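Local coordinates for ABC transporter, periplasmic solute-binding protein (Rhizobium meliloti, PDB 4WED), which probably captures a small solute in the periplasm, perhaps a peptide, nickel or haem as in its family, and delivers it to an ABC importer, at residues W117-E120 with R121-G124; K257-A261 with A262-V266; V308-H311 with G312-P316; S387-E391 with V392-L396. All blocks are in the same frame, centred on the assembly; numbering follows the deposited sequence.

In the fold
All four contacts are local and follow one another in series, so none nests in or crosses another. Interaction 1 closes the end of helix 112-122 beside strand 137-144. Interaction 2 turns helix 253-261 into strand 265-269, and interaction 3 takes helix 302-310 round a tight turn to the short strand 315-316. Both of these strands pair with strand 488-500, and the two contacts touch through Glu260 with Tyr313. Interaction 4 closes the loop from helix 378-392 to strand 395-400 in a beta-alpha-beta unit, its nearest atoms about 8 Å from interaction 3. Interaction 1 lies across the chain's centre from the other three, its centre about 43 to 55 Å from theirs.

Interaction 1: residues W117-E120 with R121-G124; sequences WNLE and RWMG
The carbonyl of Leu119 takes two backbone donors from the residues after it, Met123 N at 2.9 Å and Trp122 N at 3.2 Å, while Arg121 N bonds to Asn118 O one turn back. The Met123 donor arrives almost in line with the Leu119 carbonyl and the Trp122 donor from above its plane, the mixed i-to-i+4 and i-to-i+3 spacing of a helix that is running out. On the outer side, Trp117 swings CG anti to its own backbone N (chi1 178°), which lays the indole alongside Arg121. The methylene CD of Arg121 sits over one face of the six-membered ring, 3.6 Å from its centroid, a CH-pi contact only 15° from the ring normal. The guanidinium is not stacked, since its plane is turned 62° from the indole and meets Trp117 through NE. With an alanine in place of Trp117, the arginine side chain would probably lose the face that carries its CD and NE and be set free to swing. On the inner side, Leu119 CD2 rests against Trp122 CZ2 at 3.5 Å, the two side chains running in the same direction. Leu119 and the selenomethionine Met123 also reach Leu140 of strand 137-144, and the amide of Asn118 is satisfied by Leu172 N and Ala114 O. The helix end thus divides its chemistry: one side is largely apolar, with Leu119 and Met123 on the sheet and Trp122 against helix 132-135, while on the other an aromatic face supports the aliphatic length of an arginine.

Interaction 2: residues K257-A261 with A262-V266; sequences KQLEA and AGFNV
Leu259 and Phe264 cross obliquely, meeting near their roots: Leu259 CB lies 4.1 Å from Phe264 CB. Farther out, Leu259 CD2 reaches the ring only at the CD2 corner, and no stacking is involved. The carbonyl O of Leu259 lies at the edge of the Phe264 ring, near its plane, and the same oxygen accepts Phe264 N at 2.8 Å. Two residues on from Phe264, Val266 turns its side chain back to the helix, with CG1 anti to the backbone N (chi1 179°) and CG2 thereby directed at Leu259 CB, 3.9 Å away. Glu260 passes Val266 at about a right angle, and its OE1 stands 3.8 Å from Val266 CB. OE1 is itself hydrogen-bonded to Tyr313 OH. The backbone that sets these directions is a Schellman motif: Gly263, at positive phi, gives its N to Glu260 O at 2.9 Å, inside the wider Phe264 to Leu259 bond. Ala262 N still closes a regular helical bond to Gln258 O. Leu259 and Val266 both go on to Ala499 of strand 488-500. The pattern of bonds implies that the carbonyls of Gln258, Leu259 and Glu260 are met by the turning chain, so that the apolar residues on each side of the turn can close on one another and on the sheet, with the carboxylate kept to one flank.

Interaction 3: residues V308-H311 with G312-P316; sequences VLYH and GYAKP
Two consecutive residues at positive phi, His311 (55°) and Gly312 (86°), fold the chain back so that Tyr313 meets Tyr310, and chi1 of -62° in Tyr310 sets its ring beside the methyl of Ala314. The reversal is a type I' beta turn, closed by the hydrogen bond from Tyr313 N to Tyr310 O at 3.0 Å. This donor stands above the carbonyl plane, not on a lone pair. The same oxygen is close to the side chain of Tyr313, 3.2 Å from CB and 3.3 Å from CD2, which places it obliquely to that ring. From here the two tyrosines diverge: their CB atoms are 4.4 Å apart, while the rings point away from each other, to separate places along strand 488-500. Ala314 CB fills the angle at the base of Tyr310, 3.6 Å from CD2 and 3.8 Å from CB of that tyrosine. Leu309 CG lies over one face of the Tyr310 ring toward the rim, 3.5 Å above its plane, so the ring has an aliphatic neighbour from the helix besides the methyl from the turn. Gly312 meets the steric demand of its place, because a CB there would clash with His311 O. Farther along, Tyr310 packs on Val494 and Pro495. Tyr313 leans on Val266 and Val268, with Lys257 in a cation-pi contact. One bond thus closes the turn itself, Gly312 is bonded back to Ser306 of the helix, and one aromatic goes to apolar neighbours, the other to two charged residues of helix 253-261, Lys257 and Glu260.

Interaction 4: residues S387-E391 with V392-L396; sequences SEMKE and VGIDL
Met389, a selenomethionine, and Ile394 run alongside each other in the same direction, putting Ile394 CG2 3.8 Å from Met389 CB and Ile394 CD1 4.0 Å from the selenium. The Met389 chain is folded back at chi2 and chi3, and its curl fills the hollow between the helix and the departing strand. At the near end, Val392 lowers CG2 over the last turn, 3.2 Å from Met389 O, and meets Met389 CE at 4.2 Å. Leu396 closes the far end of the groove with CD1, 4.3 Å from Met389 CG. Replacing Val392 with an alanine would probably open a gap above Met389 CE and leave helix 339-348, where Ala339 and Ala342 receive the valine, without that bump. The backbone holds this shape: Ile394 N bonds to Met389 O at 2.7 Å and Gly393 N to Lys390 O at 2.9 Å, while the Val392 bond to Met389 O is weak. Gly393, at a phi of 100°, has no CB to jam against the preceding carbonyl. This Schellman ending is the passage from helix 378-392 into strand 395-400, which lies parallel to strand 362-370 and completes a beta-alpha-beta crossover.

Interaction 1: residues W117-E120 with R121-G124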
loop_
_atom_site.group_PDB
_atom_site.type_symbol
_atom_site.label_atom_id
_atom_site.label_comp_id
_atom_site.label_asym_id
_atom_site.label_seq_id
_atom_site.Cartn_x
_atom_site.Cartn_y
_atom_site.Cartn_z
ATOM N N TRP A 117 4.350 11.961 26.012
ATOM C CA TRP A 117 5.723 12.407 25.770
ATOM C C TRP A 117 6.161 12.064 24.351
ATOM O O TRP A 117 6.824 12.842 23.701
ATOM C CB TRP A 117 6.650 11.730 26.779
ATOM C CG TRP A 117 8.140 12.047 26.623
ATOM C CD1 TRP A 117 8.809 13.087 27.188
ATOM C CD2 TRP A 117 9.133 11.289 25.877
ATOM N NE1 TRP A 117 10.137 13.043 26.833
ATOM C CE2 TRP A 117 10.368 11.956 26.037
ATOM C CE3 TRP A 117 9.090 10.117 25.099
ATOM C CZ2 TRP A 117 11.557 11.501 25.451
ATOM C CZ3 TRP A 117 10.264 9.666 24.508
ATOM C CH2 TRP A 117 11.493 10.356 24.699
ATOM N N ASN A 118 5.766 10.890 23.887
ATOM C CA ASN A 118 5.990 10.456 22.500
ATOM C C ASN A 118 5.176 11.224 21.497
ATOM O O ASN A 118 5.701 11.737 20.516
ATOM C CB ASN A 118 5.625 8.978 22.335
ATOM C CG ASN A 118 6.780 8.062 22.660
ATOM O OD1 ASN A 118 7.693 7.907 21.857
ATOM N ND2 ASN A 118 6.741 7.441 23.822
ATOM N N LEU A 119 3.880 11.276 21.736
ATOM C CA LEU A 119 2.992 11.986 20.872
ATOM C C LEU A 119 3.403 13.424 20.722
ATOM O O LEU A 119 3.374 13.976 19.631
ATOM C CB LEU A 119 1.610 11.886 21.453
ATOM C CG LEU A 119 1.036 10.491 21.240
ATOM C CD1 LEU A 119 -0.366 10.457 21.808
ATOM C CD2 LEU A 119 1.014 10.043 19.777
ATOM N N GLU A 120 3.811 14.033 21.821
ATOM C CA GLU A 120 4.306 15.408 21.784
ATOM C C GLU A 120 5.607 15.560 20.979
ATOM O O GLU A 120 5.961 16.661 20.580
ATOM C CB GLU A 120 4.521 15.931 23.199
ATOM C CG GLU A 120 3.236 16.329 23.903
ATOM C CD GLU A 120 3.503 16.811 25.323
ATOM O OE1 GLU A 120 4.652 16.610 25.812
ATOM O OE2 GLU A 120 2.577 17.387 25.943
ATOM N N ARG A 121 6.317 14.464 20.760
ATOM C CA ARG A 121 7.534 14.507 19.983
ATOM C C ARG A 121 7.265 14.671 18.492
ATOM O O ARG A 121 8.134 15.146 17.775
ATOM C CB ARG A 121 8.383 13.252 20.212
ATOM C CG ARG A 121 9.246 13.335 21.457
ATOM C CD ARG A 121 9.781 11.966 21.858
ATOM N NE ARG A 121 11.238 11.919 21.979
ATOM C CZ ARG A 121 12.087 11.960 20.955
ATOM N NH1 ARG A 121 11.655 12.085 19.713
ATOM N NH2 ARG A 121 13.380 11.870 21.168
ATOM N N TRP A 122 6.095 14.286 18.006
ATOM C CA TRP A 122 5.869 14.353 16.548
ATOM C C TRP A 122 4.600 15.057 16.100
ATOM O O TRP A 122 4.544 15.572 14.979
ATOM C CB TRP A 122 5.923 12.948 15.897
ATOM C CG TRP A 122 4.867 12.003 16.387
ATOM C CD1 TRP A 122 4.952 11.120 17.453
ATOM C CD2 TRP A 122 3.588 11.827 15.817
ATOM N NE1 TRP A 122 3.776 10.423 17.580
ATOM C CE2 TRP A 122 2.920 10.829 16.581
ATOM C CE3 TRP A 122 2.932 12.409 14.726
ATOM C CZ2 TRP A 122 1.612 10.420 16.301
ATOM C CZ3 TRP A 122 1.628 11.988 14.435
ATOM C CH2 TRP A 122 0.983 10.999 15.228
HETATM N N MSE A 123 3.590 15.096 16.945
HETATM C CA MSE A 123 2.309 15.618 16.508
HETATM C C MSE A 123 2.222 17.121 16.518
HETATM O O MSE A 123 2.390 17.761 17.557
HETATM C CB MSE A 123 1.226 15.137 17.431
HETATM C CG MSE A 123 0.661 13.864 16.852
HETATM SE SE MSE A 123 -1.026 13.404 17.792
HETATM C CE MSE A 123 -0.241 13.593 19.564
ATOM N N GLY A 124 1.900 17.690 15.360
ATOM C CA GLY A 124 1.854 19.137 15.200
ATOM C C GLY A 124 3.168 19.682 14.649
ATOM O O GLY A 124 3.241 20.863 14.322
#

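Interaction 2: residues K257-A261 with A262-V266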
loop_
_atom_site.group_PDB
_atom_site.type_symbol
_atom_site.label_atom_id
_atom_site.label_comp_id
_atom_site.label_asym_id
_atom_site.label_seq_id
_atom_site.Cartn_x
_atom_site.Cartn_y
_atom_site.Cartn_z
ATOM N N LYS A 257 9.296 -17.712 -9.849
ATOM C CA LYS A 257 9.233 -18.946 -10.636
ATOM C C LYS A 257 10.453 -19.814 -10.449
ATOM O O LYS A 257 10.331 -21.035 -10.305
ATOM C CB LYS A 257 9.058 -18.650 -12.127
ATOM C CG LYS A 257 7.686 -18.098 -12.466
ATOM C CD LYS A 257 6.568 -19.066 -12.102
ATOM C CE LYS A 257 5.213 -18.445 -12.432
ATOM N NZ LYS A 257 4.052 -19.241 -11.919
ATOM N N GLN A 258 11.625 -19.192 -10.453
ATOM C CA GLN A 258 12.877 -19.942 -10.307
ATOM C C GLN A 258 12.839 -20.726 -9.017
ATOM O O GLN A 258 13.130 -21.918 -8.999
ATOM C CB GLN A 258 14.090 -19.022 -10.265
ATOM C CG GLN A 258 14.370 -18.288 -11.561
ATOM C CD GLN A 258 15.409 -17.187 -11.391
ATOM O OE1 GLN A 258 16.261 -17.251 -10.497
ATOM N NE2 GLN A 258 15.351 -16.177 -12.253
ATOM N N LEU A 259 12.456 -20.055 -7.938
ATOM C CA LEU A 259 12.491 -20.690 -6.635
ATOM C C LEU A 259 11.458 -21.788 -6.565
ATOM O O LEU A 259 11.736 -22.912 -6.104
ATOM C CB LEU A 259 12.290 -19.658 -5.542
ATOM C CG LEU A 259 13.513 -18.743 -5.450
ATOM C CD1 LEU A 259 13.168 -17.454 -4.730
ATOM C CD2 LEU A 259 14.657 -19.457 -4.746
ATOM N N GLU A 260 10.288 -21.466 -7.080
ATOM C CA GLU A 260 9.267 -22.452 -7.306
ATOM C C GLU A 260 9.871 -23.672 -7.989
ATOM O O GLU A 260 9.682 -24.775 -7.517
ATOM C CB GLU A 260 8.164 -21.874 -8.178
ATOM C CG GLU A 260 6.792 -22.464 -7.917
ATOM C CD GLU A 260 5.710 -21.447 -8.176
ATOM O OE1 GLU A 260 5.849 -20.300 -7.690
ATOM O OE2 GLU A 260 4.729 -21.795 -8.866
ATOM N N ALA A 261 10.614 -23.455 -9.074
ATOM C CA ALA A 261 11.251 -24.557 -9.835
ATOM C C ALA A 261 12.241 -25.337 -8.964
ATOM O O ALA A 261 12.238 -26.563 -8.962
ATOM C CB ALA A 261 11.925 -24.052 -11.114
ATOM N N ALA A 262 13.040 -24.630 -8.178
ATOM C CA ALA A 262 13.906 -25.275 -7.200
ATOM C C ALA A 262 13.162 -25.989 -6.043
ATOM O O ALA A 262 13.792 -26.363 -5.058
ATOM C CB ALA A 262 14.861 -24.247 -6.643
ATOM N N GLY A 263 11.841 -26.164 -6.148
ATOM C CA GLY A 263 11.036 -26.789 -5.091
ATOM C C GLY A 263 10.800 -25.918 -3.864
ATOM O O GLY A 263 10.421 -26.418 -2.816
ATOM N N PHE A 264 11.012 -24.614 -3.961
ATOM C CA PHE A 264 10.778 -23.751 -2.768
ATOM C C PHE A 264 9.337 -23.278 -2.583
ATOM O O PHE A 264 8.566 -23.204 -3.537
ATOM C CB PHE A 264 11.750 -22.558 -2.706
ATOM C CG PHE A 264 13.101 -22.932 -2.156
ATOM C CD1 PHE A 264 13.289 -23.085 -0.786
ATOM C CD2 PHE A 264 14.165 -23.179 -2.998
ATOM C CE1 PHE A 264 14.519 -23.460 -0.265
ATOM C CE2 PHE A 264 15.396 -23.551 -2.484
ATOM C CZ PHE A 264 15.571 -23.687 -1.116
ATOM N N ASN A 265 8.996 -22.994 -1.326
ATOM C CA ASN A 265 7.726 -22.383 -0.974
ATOM C C ASN A 265 7.694 -20.937 -1.408
ATOM O O ASN A 265 8.499 -20.119 -0.957
ATOM C CB ASN A 265 7.508 -22.453 0.529
ATOM C CG ASN A 265 7.201 -23.857 0.995
ATOM O OD1 ASN A 265 6.092 -24.351 0.777
ATOM N ND2 ASN A 265 8.172 -24.510 1.636
ATOM N N VAL A 266 6.768 -20.636 -2.306
ATOM C CA VAL A 266 6.634 -19.300 -2.834
ATOM C C VAL A 266 5.209 -18.879 -2.607
ATOM O O VAL A 266 4.253 -19.579 -2.943
ATOM C CB VAL A 266 7.079 -19.186 -4.298
ATOM C CG1 VAL A 266 6.887 -17.779 -4.812
ATOM C CG2 VAL A 266 8.567 -19.528 -4.405
#

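Interaction 3: residues V308-H311 with G312-P316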
loop_
_atom_site.group_PDB
_atom_site.type_symbol
_atom_site.label_atom_id
_atom_site.label_comp_id
_atom_site.label_asym_id
_atom_site.label_seq_id
_atom_site.Cartn_x
_atom_site.Cartn_y
_atom_site.Cartn_z
ATOM N N VAL A 308 2.377 -11.920 -18.837
ATOM C CA VAL A 308 3.556 -11.317 -19.419
ATOM C C VAL A 308 4.333 -10.539 -18.363
ATOM O O VAL A 308 5.542 -10.651 -18.255
ATOM C CB VAL A 308 3.163 -10.414 -20.611
ATOM C CG1 VAL A 308 4.367 -9.694 -21.173
ATOM C CG2 VAL A 308 2.498 -11.230 -21.717
ATOM N N LEU A 309 3.660 -9.756 -17.552
ATOM C CA LEU A 309 4.395 -8.892 -16.671
ATOM C C LEU A 309 4.743 -9.542 -15.342
ATOM O O LEU A 309 5.823 -9.304 -14.830
ATOM C CB LEU A 309 3.641 -7.581 -16.446
ATOM C CG LEU A 309 4.397 -6.530 -15.614
ATOM C CD1 LEU A 309 5.866 -6.383 -15.994
ATOM C CD2 LEU A 309 3.715 -5.183 -15.747
ATOM N N TYR A 310 3.845 -10.342 -14.780
ATOM C CA TYR A 310 4.049 -10.909 -13.443
ATOM C C TYR A 310 4.102 -12.423 -13.460
ATOM O O TYR A 310 3.928 -13.060 -12.412
ATOM C CB TYR A 310 2.932 -10.444 -12.509
ATOM C CG TYR A 310 2.924 -8.944 -12.341
ATOM C CD1 TYR A 310 3.775 -8.319 -11.412
ATOM C CD2 TYR A 310 2.103 -8.140 -13.125
ATOM C CE1 TYR A 310 3.806 -6.942 -11.268
ATOM C CE2 TYR A 310 2.110 -6.751 -12.985
ATOM C CZ TYR A 310 2.969 -6.157 -12.063
ATOM O OH TYR A 310 2.996 -4.779 -11.938
ATOM N N HIS A 311 4.313 -13.011 -14.639
ATOM C CA HIS A 311 4.392 -14.463 -14.752
ATOM C C HIS A 311 3.181 -15.193 -14.191
ATOM O O HIS A 311 3.324 -16.272 -13.648
ATOM C CB HIS A 311 5.655 -15.004 -14.078
ATOM C CG HIS A 311 6.882 -14.882 -14.914
ATOM N ND1 HIS A 311 7.811 -13.889 -14.723
ATOM C CD2 HIS A 311 7.322 -15.614 -15.963
ATOM C CE1 HIS A 311 8.788 -14.024 -15.603
ATOM N NE2 HIS A 311 8.510 -15.060 -16.372
ATOM N N GLY A 312 1.998 -14.606 -14.352
ATOM C CA GLY A 312 0.754 -15.227 -13.949
ATOM C C GLY A 312 0.401 -14.995 -12.501
ATOM O O GLY A 312 -0.639 -15.420 -12.054
ATOM N N TYR A 313 1.266 -14.328 -11.764
ATOM C CA TYR A 313 1.078 -14.167 -10.334
ATOM C C TYR A 313 0.062 -13.053 -9.918
ATOM O O TYR A 313 -0.456 -13.069 -8.791
ATOM C CB TYR A 313 2.418 -13.814 -9.711
ATOM C CG TYR A 313 3.371 -14.946 -9.446
ATOM C CD1 TYR A 313 2.950 -16.129 -8.829
ATOM C CD2 TYR A 313 4.746 -14.821 -9.756
ATOM C CE1 TYR A 313 3.852 -17.159 -8.566
ATOM C CE2 TYR A 313 5.642 -15.848 -9.495
ATOM C CZ TYR A 313 5.195 -17.005 -8.892
ATOM O OH TYR A 313 6.085 -18.018 -8.601
ATOM N N ALA A 314 -0.142 -12.074 -10.799
ATOM C CA ALA A 314 -1.024 -10.957 -10.570
ATOM C C ALA A 314 -2.502 -11.312 -10.785
ATOM O O ALA A 314 -2.856 -12.047 -11.717
ATOM C CB ALA A 314 -0.633 -9.819 -11.477
ATOM N N LYS A 315 -3.364 -10.788 -9.915
ATOM C CA LYS A 315 -4.813 -11.006 -10.009
ATOM C C LYS A 315 -5.440 -9.878 -10.833
ATOM O O LYS A 315 -5.192 -8.713 -10.571
ATOM C CB LYS A 315 -5.415 -11.057 -8.619
ATOM C CG LYS A 315 -6.811 -11.662 -8.552
ATOM C CD LYS A 315 -7.643 -11.109 -7.380
ATOM N N PRO A 316 -6.205 -10.219 -11.873
ATOM C CA PRO A 316 -6.897 -9.195 -12.668
ATOM C C PRO A 316 -7.780 -8.359 -11.773
ATOM O O PRO A 316 -8.329 -8.872 -10.820
ATOM C CB PRO A 316 -7.768 -10.010 -13.634
ATOM C CG PRO A 316 -7.008 -11.281 -13.818
ATOM C CD PRO A 316 -6.310 -11.554 -12.491
#

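Interaction 4: residues S387-E391 with V392-L396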
loop_
_atom_site.group_PDB
_atom_site.type_symbol
_atom_site.label_atom_id
_atom_site.label_comp_id
_atom_site.label_asym_id
_atom_site.label_seq_id
_atom_site.Cartn_x
_atom_site.Cartn_y
_atom_site.Cartn_z
ATOM N N SER A 387 -2.010 -4.737 -29.286
ATOM C CA SER A 387 -2.326 -5.927 -30.053
ATOM C C SER A 387 -3.796 -6.364 -29.824
ATOM O O SER A 387 -4.471 -6.823 -30.749
ATOM C CB SER A 387 -1.337 -7.029 -29.661
ATOM O OG SER A 387 -1.801 -8.284 -30.083
ATOM N N GLU A 388 -4.276 -6.217 -28.591
ATOM C CA GLU A 388 -5.640 -6.531 -28.250
ATOM C C GLU A 388 -6.638 -5.498 -28.765
ATOM O O GLU A 388 -7.733 -5.863 -29.162
ATOM C CB GLU A 388 -5.763 -6.652 -26.743
ATOM C CG GLU A 388 -5.136 -7.933 -26.241
ATOM C CD GLU A 388 -5.007 -7.963 -24.740
ATOM O OE1 GLU A 388 -5.330 -6.929 -24.107
ATOM O OE2 GLU A 388 -4.594 -9.013 -24.191
HETATM N N MSE A 389 -6.254 -4.223 -28.726
HETATM C CA MSE A 389 -7.009 -3.118 -29.334
HETATM C C MSE A 389 -7.120 -3.241 -30.832
HETATM O O MSE A 389 -8.149 -2.951 -31.456
HETATM C CB MSE A 389 -6.213 -1.865 -29.010
HETATM C CG MSE A 389 -6.197 -1.534 -27.520
HETATM SE SE MSE A 389 -8.054 -1.396 -26.879
HETATM C CE MSE A 389 -8.488 -3.241 -26.283
ATOM N N LYS A 390 -6.051 -3.708 -31.434
ATOM C CA LYS A 390 -6.065 -3.919 -32.835
ATOM C C LYS A 390 -7.216 -4.863 -33.147
ATOM O O LYS A 390 -7.987 -4.589 -34.055
ATOM C CB LYS A 390 -4.708 -4.454 -33.293
ATOM C CG LYS A 390 -4.688 -5.061 -34.692
ATOM C CD LYS A 390 -4.359 -4.043 -35.764
ATOM C CE LYS A 390 -4.330 -4.732 -37.112
ATOM N NZ LYS A 390 -3.209 -4.255 -37.947
ATOM N N GLU A 391 -7.365 -5.941 -32.373
ATOM C CA GLU A 391 -8.400 -6.957 -32.644
ATOM C C GLU A 391 -9.819 -6.395 -32.586
ATOM O O GLU A 391 -10.676 -6.895 -33.278
ATOM C CB GLU A 391 -8.273 -8.154 -31.690
ATOM C CG GLU A 391 -7.183 -9.156 -32.092
ATOM C CD GLU A 391 -6.760 -10.104 -30.960
ATOM O OE1 GLU A 391 -6.464 -9.615 -29.843
ATOM O OE2 GLU A 391 -6.705 -11.335 -31.178
ATOM N N VAL A 392 -10.070 -5.370 -31.762
ATOM C CA VAL A 392 -11.397 -4.712 -31.712
ATOM C C VAL A 392 -11.521 -3.495 -32.620
ATOM O O VAL A 392 -12.589 -2.882 -32.680
ATOM C CB VAL A 392 -11.791 -4.280 -30.292
ATOM C CG1 VAL A 392 -11.768 -5.479 -29.376
ATOM C CG2 VAL A 392 -10.888 -3.177 -29.727
ATOM N N GLY A 393 -10.432 -3.144 -33.303
ATOM C CA GLY A 393 -10.410 -2.064 -34.287
ATOM C C GLY A 393 -9.836 -0.737 -33.804
ATOM O O GLY A 393 -10.040 0.286 -34.442
ATOM N N ILE A 394 -9.147 -0.732 -32.665
ATOM C CA ILE A 394 -8.522 0.474 -32.169
ATOM C C ILE A 394 -7.043 0.441 -32.488
ATOM O O ILE A 394 -6.398 -0.584 -32.298
ATOM C CB ILE A 394 -8.707 0.579 -30.640
ATOM C CG1 ILE A 394 -10.148 1.044 -30.349
ATOM C CG2 ILE A 394 -7.657 1.522 -30.038
ATOM C CD1 ILE A 394 -10.728 0.551 -29.059
ATOM N N ASP A 395 -6.522 1.565 -32.971
ATOM C CA ASP A 395 -5.108 1.728 -33.369
ATOM C C ASP A 395 -4.327 2.373 -32.212
ATOM O O ASP A 395 -4.351 3.593 -32.013
ATOM C CB ASP A 395 -5.005 2.577 -34.659
ATOM C CG ASP A 395 -3.540 2.884 -35.076
ATOM O OD1 ASP A 395 -2.658 2.010 -34.962
ATOM O OD2 ASP A 395 -3.280 4.020 -35.527
ATOM N N LEU A 396 -3.658 1.542 -31.434
ATOM C CA LEU A 396 -2.954 2.032 -30.264
ATOM C C LEU A 396 -1.505 2.420 -30.628
ATOM O O LEU A 396 -0.671 1.581 -31.015
ATOM C CB LEU A 396 -2.993 0.990 -29.143
ATOM C CG LEU A 396 -2.592 1.504 -27.744
ATOM C CD1 LEU A 396 -3.779 1.974 -26.914
ATOM C CD2 LEU A 396 -1.867 0.457 -26.946
#